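Local coordinates for programmed Cell Death Protein 5 Homolog (Leishmania major, PDB 6VMT), which probably binds DNA and is a small, almost wholly helical member of the PDCD5 family, at residues E50-I55 and D86-L91; S63-M68 and G93-Q98. One frame throughout, in Å; residues are numbered along the deposited sequence.

How the interactions relate
Interactions 1 and 2 sit on successive parts of the same interface: helix 85-103 packs against residues 50-55 with its first half and against 63-68 further along. The chain turns sharply between 50-55 and 63-68, so these two segments are themselves neighbours, and the centres of the two contacts lie about 9 Å apart. The O of Leu52 is 2.8 Å from the OG of Ser63, which hydrogen-bonds to it. Beside this bond, Leu52 CD2 meets Val66 CG1 at 3.8 Å, while Val66 CG2 touches Leu91 CB at 3.8 Å. Leu52 and Val66 therefore join both contacts into one apolar core, within the sequence range of the DNA-binding family.

Interaction 1. Residues E50-I55 and D86-L91; sequences ERLKRI and DTVREL
Val88 presents one methyl, CG1, to both Arg51 and Leu52. CG1 stands anti to the backbone N and lies 3.8 Å from Arg51 CD and 3.8 Å from Leu52 CG. A beta-branched residue suits this place because its methyls are fixed close to the backbone, and Val88 and Leu52, both buried, form the apolar floor of the contact. The aliphatic part of Arg51 runs alongside Val88, the two side chains pointing contrary ways. Its chain starts straight; the bend at chi3 (-76°) then turns the guanidinium off that line, so that one face lies against Arg89 CB.

The two helical segments run roughly in the same direction, 30° apart, with axes 10.3 Å apart at closest approach; they pair the start of helix 85-103 with helix 46-75 in the PDCD5 fold. Arg89 CB is displaced toward the rim of the Arg51 guanidinium, 3.9 Å from Arg51 NE. Arg54 NH2 lies above the opposite face, 3.5 Å from the plane and over its centre. Arg51 NH1 and Arg89 NH1 remain 4.7 Å apart, their guanidinium planes inclined by 46°. The salt bridge from Arg51 NE to Asp85, just before the second segment, probably offsets the positive charge gathered from all three arginines. Arg89 is extended from CG to NE and sends its guanidinium out past Arg51, on the exposed side.

Interaction 2. Residues S63-M68 and G93-Q98; sequences SQAVEM and GQMANQ
Ala65 and Val66 both rest against Met95, the residue through which 93-98 meets this part of the fold. Following 63-68 in order, the first residue to meet the interface is Ala65, whose CB points toward the second segment. The backbones come closest here, with the CA atoms of Ala65 and Met95 7.3 Å apart. A single methyl suits the position because it leaves space for the long thioether beside it: Ala65 CB is 4.3 Å from Met95 CG, and the Met95 CE methyl lies 3.9 Å from the Ala65 carbonyl O.

Val66 comes next and supplies a branch. Its CG2, placed beside the backbone N, reaches Met95 CG at 3.9 Å, the two side chains crossing at a slant. Met95 can serve both neighbours because its unbranched chain turns at chi2 (-66°) and then runs straight through the sulfur (chi3 -179°). CG therefore lies against Val66 and Ala65 while the terminal CE continues to the backbone oxygen of Ala65. Contact is wholly by van der Waals packing, with no hydrogen bond across the pair, and it buries a modest 126 Å². Val66 also leans on Leu92 of helix 85-103.

Further along, Glu67 faces another neighbour, touching Lys36 and Leu40 of the long helix 12-43. Small and flexible apolar side chains thus fill the seam between two helices, an arrangement consistent with the helical-bundle core of the PDCD5 fold.

Interaction 1. Residues E50-I55 and D86-L91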
loop_
_atom_site.group_PDB
_atom_site.type_symbol
_atom_site.label_atom_id
_atom_site.label_comp_id
_atom_site.label_asym_id
_atom_site.label_seq_id
_atom_site.Cartn_x
_atom_site.Cartn_y
_atom_site.Cartn_z
ATOM N N GLU A 50 4.556 -1.167 12.544
ATOM C CA GLU A 50 5.481 -2.327 12.692
ATOM C C GLU A 50 4.713 -3.630 12.429
ATOM O O GLU A 50 5.129 -4.446 11.571
ATOM C CB GLU A 50 6.099 -2.346 14.090
ATOM C CG GLU A 50 6.939 -1.115 14.369
ATOM C CD GLU A 50 7.654 -1.106 15.705
ATOM O OE1 GLU A 50 8.059 -2.195 16.165
ATOM O OE2 GLU A 50 7.801 -0.005 16.281
ATOM N N ARG A 51 3.615 -3.804 13.147
ATOM C CA ARG A 51 2.753 -4.999 13.052
ATOM C C ARG A 51 2.467 -5.281 11.582
ATOM O O ARG A 51 2.536 -6.443 11.179
ATOM C CB ARG A 51 1.465 -4.771 13.843
ATOM C CG ARG A 51 0.473 -5.915 13.723
ATOM C CD ARG A 51 -0.788 -5.691 14.528
ATOM N NE ARG A 51 -0.579 -5.913 15.949
ATOM C CZ ARG A 51 -0.517 -7.099 16.539
ATOM N NH1 ARG A 51 -0.637 -8.212 15.838
ATOM N NH2 ARG A 51 -0.327 -7.165 17.841
ATOM N N LEU A 52 2.151 -4.258 10.804
ATOM C CA LEU A 52 1.706 -4.439 9.399
ATOM C C LEU A 52 2.872 -4.947 8.549
ATOM O O LEU A 52 2.627 -5.755 7.632
ATOM C CB LEU A 52 1.195 -3.098 8.870
ATOM C CG LEU A 52 -0.299 -2.846 8.990
ATOM C CD1 LEU A 52 -0.593 -1.419 8.571
ATOM C CD2 LEU A 52 -1.091 -3.822 8.130
ATOM N N LYS A 53 4.080 -4.440 8.806
ATOM C CA LYS A 53 5.305 -4.810 8.056
ATOM C C LYS A 53 5.749 -6.179 8.567
ATOM O O LYS A 53 6.090 -7.046 7.743
ATOM C CB LYS A 53 6.358 -3.707 8.188
ATOM C CG LYS A 53 5.923 -2.372 7.588
ATOM C CD LYS A 53 7.055 -1.492 7.094
ATOM C CE LYS A 53 6.584 -0.375 6.185
ATOM N NZ LYS A 53 7.727 0.381 5.627
ATOM N N ARG A 54 5.645 -6.393 9.876
ATOM C CA ARG A 54 5.938 -7.703 10.510
ATOM C C ARG A 54 5.136 -8.823 9.837
ATOM O O ARG A 54 5.717 -9.889 9.633
ATOM C CB ARG A 54 5.594 -7.657 11.996
ATOM C CG ARG A 54 6.541 -8.457 12.868
ATOM C CD ARG A 54 6.265 -8.051 14.294
ATOM N NE ARG A 54 4.878 -8.319 14.649
ATOM C CZ ARG A 54 4.210 -7.688 15.608
ATOM N NH1 ARG A 54 4.799 -6.734 16.302
ATOM N NH2 ARG A 54 2.949 -7.993 15.869
ATOM N N ILE A 55 3.857 -8.587 9.538
ATOM C CA ILE A 55 2.913 -9.570 8.919
ATOM C C ILE A 55 3.098 -9.594 7.400
ATOM O O ILE A 55 2.713 -10.596 6.767
ATOM C CB ILE A 55 1.454 -9.224 9.275
ATOM C CG1 ILE A 55 1.213 -9.265 10.786
ATOM C CG2 ILE A 55 0.478 -10.122 8.531
ATOM C CD1 ILE A 55 1.156 -10.661 11.381
ATOM N N ASP A 86 -4.475 -1.917 17.983
ATOM C CA ASP A 86 -5.669 -2.719 18.352
ATOM C C ASP A 86 -6.601 -2.810 17.139
ATOM O O ASP A 86 -7.111 -3.887 16.872
ATOM C CB ASP A 86 -6.355 -2.127 19.591
ATOM C CG ASP A 86 -5.413 -1.595 20.676
ATOM O OD1 ASP A 86 -4.520 -0.760 20.352
ATOM O OD2 ASP A 86 -5.585 -2.000 21.851
ATOM N N THR A 87 -6.827 -1.715 16.420
ATOM C CA THR A 87 -7.689 -1.691 15.203
ATOM C C THR A 87 -6.976 -2.383 14.040
ATOM O O THR A 87 -7.656 -3.077 13.258
ATOM C CB THR A 87 -8.084 -0.272 14.783
ATOM O OG1 THR A 87 -8.641 0.467 15.873
ATOM C CG2 THR A 87 -9.108 -0.290 13.677
ATOM N N VAL A 88 -5.660 -2.207 13.908
ATOM C CA VAL A 88 -4.867 -2.921 12.869
ATOM C C VAL A 88 -5.053 -4.428 13.078
ATOM O O VAL A 88 -5.539 -5.111 12.149
ATOM C CB VAL A 88 -3.386 -2.516 12.924
ATOM C CG1 VAL A 88 -2.516 -3.426 12.073
ATOM C CG2 VAL A 88 -3.194 -1.065 12.515
ATOM N N ARG A 89 -4.703 -4.913 14.269
ATOM C CA ARG A 89 -4.787 -6.351 14.653
ATOM C C ARG A 89 -6.181 -6.867 14.298
ATOM O O ARG A 89 -6.273 -7.860 13.592
ATOM C CB ARG A 89 -4.403 -6.491 16.127
ATOM C CG ARG A 89 -5.281 -7.427 16.935
ATOM C CD ARG A 89 -4.654 -7.876 18.245
ATOM N NE ARG A 89 -5.337 -9.090 18.691
ATOM C CZ ARG A 89 -5.280 -10.299 18.098
ATOM N NH1 ARG A 89 -4.552 -10.516 17.013
ATOM N NH2 ARG A 89 -5.963 -11.310 18.604
ATOM N N GLU A 90 -7.224 -6.144 14.683
ATOM C CA GLU A 90 -8.644 -6.462 14.356
ATOM C C GLU A 90 -8.782 -6.640 12.843
ATOM O O GLU A 90 -9.214 -7.714 12.432
ATOM C CB GLU A 90 -9.555 -5.364 14.911
ATOM C CG GLU A 90 -11.024 -5.729 15.040
ATOM C CD GLU A 90 -11.835 -4.704 15.839
ATOM O OE1 GLU A 90 -11.718 -3.495 15.537
ATOM O OE2 GLU A 90 -12.577 -5.099 16.782
ATOM N N LEU A 91 -8.366 -5.649 12.040
ATOM C CA LEU A 91 -8.485 -5.677 10.547
ATOM C C LEU A 91 -7.687 -6.858 9.980
ATOM O O LEU A 91 -8.250 -7.614 9.172
ATOM C CB LEU A 91 -7.989 -4.360 9.946
ATOM C CG LEU A 91 -8.803 -3.089 10.210
ATOM C CD1 LEU A 91 -8.192 -1.929 9.464
ATOM C CD2 LEU A 91 -10.241 -3.228 9.780
#

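Interaction 2. Residues S63-M68 and G93-Q98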
loop_
_atom_site.group_PDB
_atom_site.type_symbol
_atom_site.label_atom_id
_atom_site.label_comp_id
_atom_site.label_asym_id
_atom_site.label_seq_id
_atom_site.Cartn_x
_atom_site.Cartn_y
_atom_site.Cartn_z
ATOM N N SER A 63 -1.598 -7.881 4.820
ATOM C CA SER A 63 -1.104 -6.582 5.323
ATOM C C SER A 63 -1.381 -5.496 4.292
ATOM O O SER A 63 -1.726 -4.381 4.689
ATOM C CB SER A 63 0.350 -6.672 5.639
ATOM O OG SER A 63 0.986 -5.450 5.329
ATOM N N GLN A 64 -1.264 -5.827 3.015
ATOM C CA GLN A 64 -1.530 -4.880 1.909
ATOM C C GLN A 64 -3.030 -4.610 1.806
ATOM O O GLN A 64 -3.385 -3.462 1.535
ATOM C CB GLN A 64 -0.970 -5.419 0.598
ATOM C CG GLN A 64 -1.602 -4.791 -0.634
ATOM C CD GLN A 64 -0.893 -5.202 -1.900
ATOM O OE1 GLN A 64 0.333 -5.299 -1.943
ATOM N NE2 GLN A 64 -1.670 -5.444 -2.942
ATOM N N ALA A 65 -3.891 -5.606 1.997
ATOM C CA ALA A 65 -5.364 -5.404 1.911
ATOM C C ALA A 65 -5.832 -4.415 2.993
ATOM O O ALA A 65 -6.801 -3.678 2.759
ATOM C CB ALA A 65 -6.100 -6.718 2.000
ATOM N N VAL A 66 -5.162 -4.387 4.141
ATOM C CA VAL A 66 -5.521 -3.493 5.279
ATOM C C VAL A 66 -5.111 -2.063 4.919
ATOM O O VAL A 66 -5.967 -1.181 4.990
ATOM C CB VAL A 66 -4.858 -3.984 6.581
ATOM C CG1 VAL A 66 -4.759 -2.893 7.628
ATOM C CG2 VAL A 66 -5.590 -5.185 7.144
ATOM N N GLU A 67 -3.835 -1.867 4.576
ATOM C CA GLU A 67 -3.253 -0.582 4.139
ATOM C C GLU A 67 -4.177 0.021 3.080
ATOM O O GLU A 67 -4.597 1.146 3.250
ATOM C CB GLU A 67 -1.835 -0.821 3.628
ATOM C CG GLU A 67 -0.801 -1.207 4.698
ATOM C CD GLU A 67 0.620 -1.432 4.154
ATOM O OE1 GLU A 67 0.816 -1.354 2.908
ATOM O OE2 GLU A 67 1.554 -1.695 4.953
ATOM N N MET A 68 -4.589 -0.727 2.069
ATOM C CA MET A 68 -5.559 -0.207 1.064
ATOM C C MET A 68 -6.779 0.316 1.796
ATOM O O MET A 68 -7.300 1.335 1.430
ATOM C CB MET A 68 -6.060 -1.281 0.090
ATOM C CG MET A 68 -5.230 -1.421 -1.209
ATOM S SD MET A 68 -5.649 -2.916 -2.222
ATOM C CE MET A 68 -7.296 -2.484 -2.783
ATOM N N GLY A 93 -6.989 -9.767 11.291
ATOM C CA GLY A 93 -7.860 -10.935 11.475
ATOM C C GLY A 93 -9.000 -10.952 10.477
ATOM O O GLY A 93 -9.238 -11.991 9.908
ATOM N N GLN A 94 -9.696 -9.843 10.270
ATOM C CA GLN A 94 -10.913 -9.822 9.426
ATOM C C GLN A 94 -10.561 -10.192 7.988
ATOM O O GLN A 94 -11.416 -10.767 7.310
ATOM C CB GLN A 94 -11.555 -8.440 9.425
ATOM C CG GLN A 94 -12.250 -8.069 10.730
ATOM C CD GLN A 94 -13.269 -6.965 10.548
ATOM O OE1 GLN A 94 -14.347 -7.186 10.000
ATOM N NE2 GLN A 94 -12.945 -5.763 11.009
ATOM N N MET A 95 -9.381 -9.807 7.502
ATOM C CA MET A 95 -9.025 -10.064 6.088
ATOM C C MET A 95 -8.627 -11.538 6.046
ATOM O O MET A 95 -9.289 -12.294 5.302
ATOM C CB MET A 95 -7.924 -9.145 5.521
ATOM C CG MET A 95 -8.199 -7.614 5.659
ATOM S SD MET A 95 -9.601 -6.835 4.734
ATOM C CE MET A 95 -9.472 -5.109 5.215
ATOM N N ALA A 96 -7.679 -11.959 6.889
ATOM C CA ALA A 96 -7.309 -13.392 7.022
ATOM C C ALA A 96 -8.581 -14.237 6.953
ATOM O O ALA A 96 -8.692 -15.170 6.156
ATOM C CB ALA A 96 -6.609 -13.653 8.326
ATOM N N ASN A 97 -9.536 -13.870 7.781
ATOM C CA ASN A 97 -10.781 -14.634 7.943
ATOM C C ASN A 97 -11.528 -14.710 6.620
ATOM O O ASN A 97 -12.023 -15.784 6.296
ATOM C CB ASN A 97 -11.661 -14.021 9.014
ATOM C CG ASN A 97 -12.584 -15.084 9.511
ATOM O OD1 ASN A 97 -12.133 -16.205 9.759
ATOM N ND2 ASN A 97 -13.861 -14.761 9.531
ATOM N N GLN A 98 -11.604 -13.594 5.903
ATOM C CA GLN A 98 -12.364 -13.476 4.634
ATOM C C GLN A 98 -11.571 -14.110 3.490
ATOM O O GLN A 98 -12.214 -14.520 2.532
ATOM C CB GLN A 98 -12.667 -12.015 4.346
ATOM C CG GLN A 98 -14.075 -11.810 3.831
ATOM C CD GLN A 98 -15.123 -12.311 4.795
ATOM O OE1 GLN A 98 -15.014 -12.139 6.010
ATOM N NE2 GLN A 98 -16.161 -12.926 4.246
#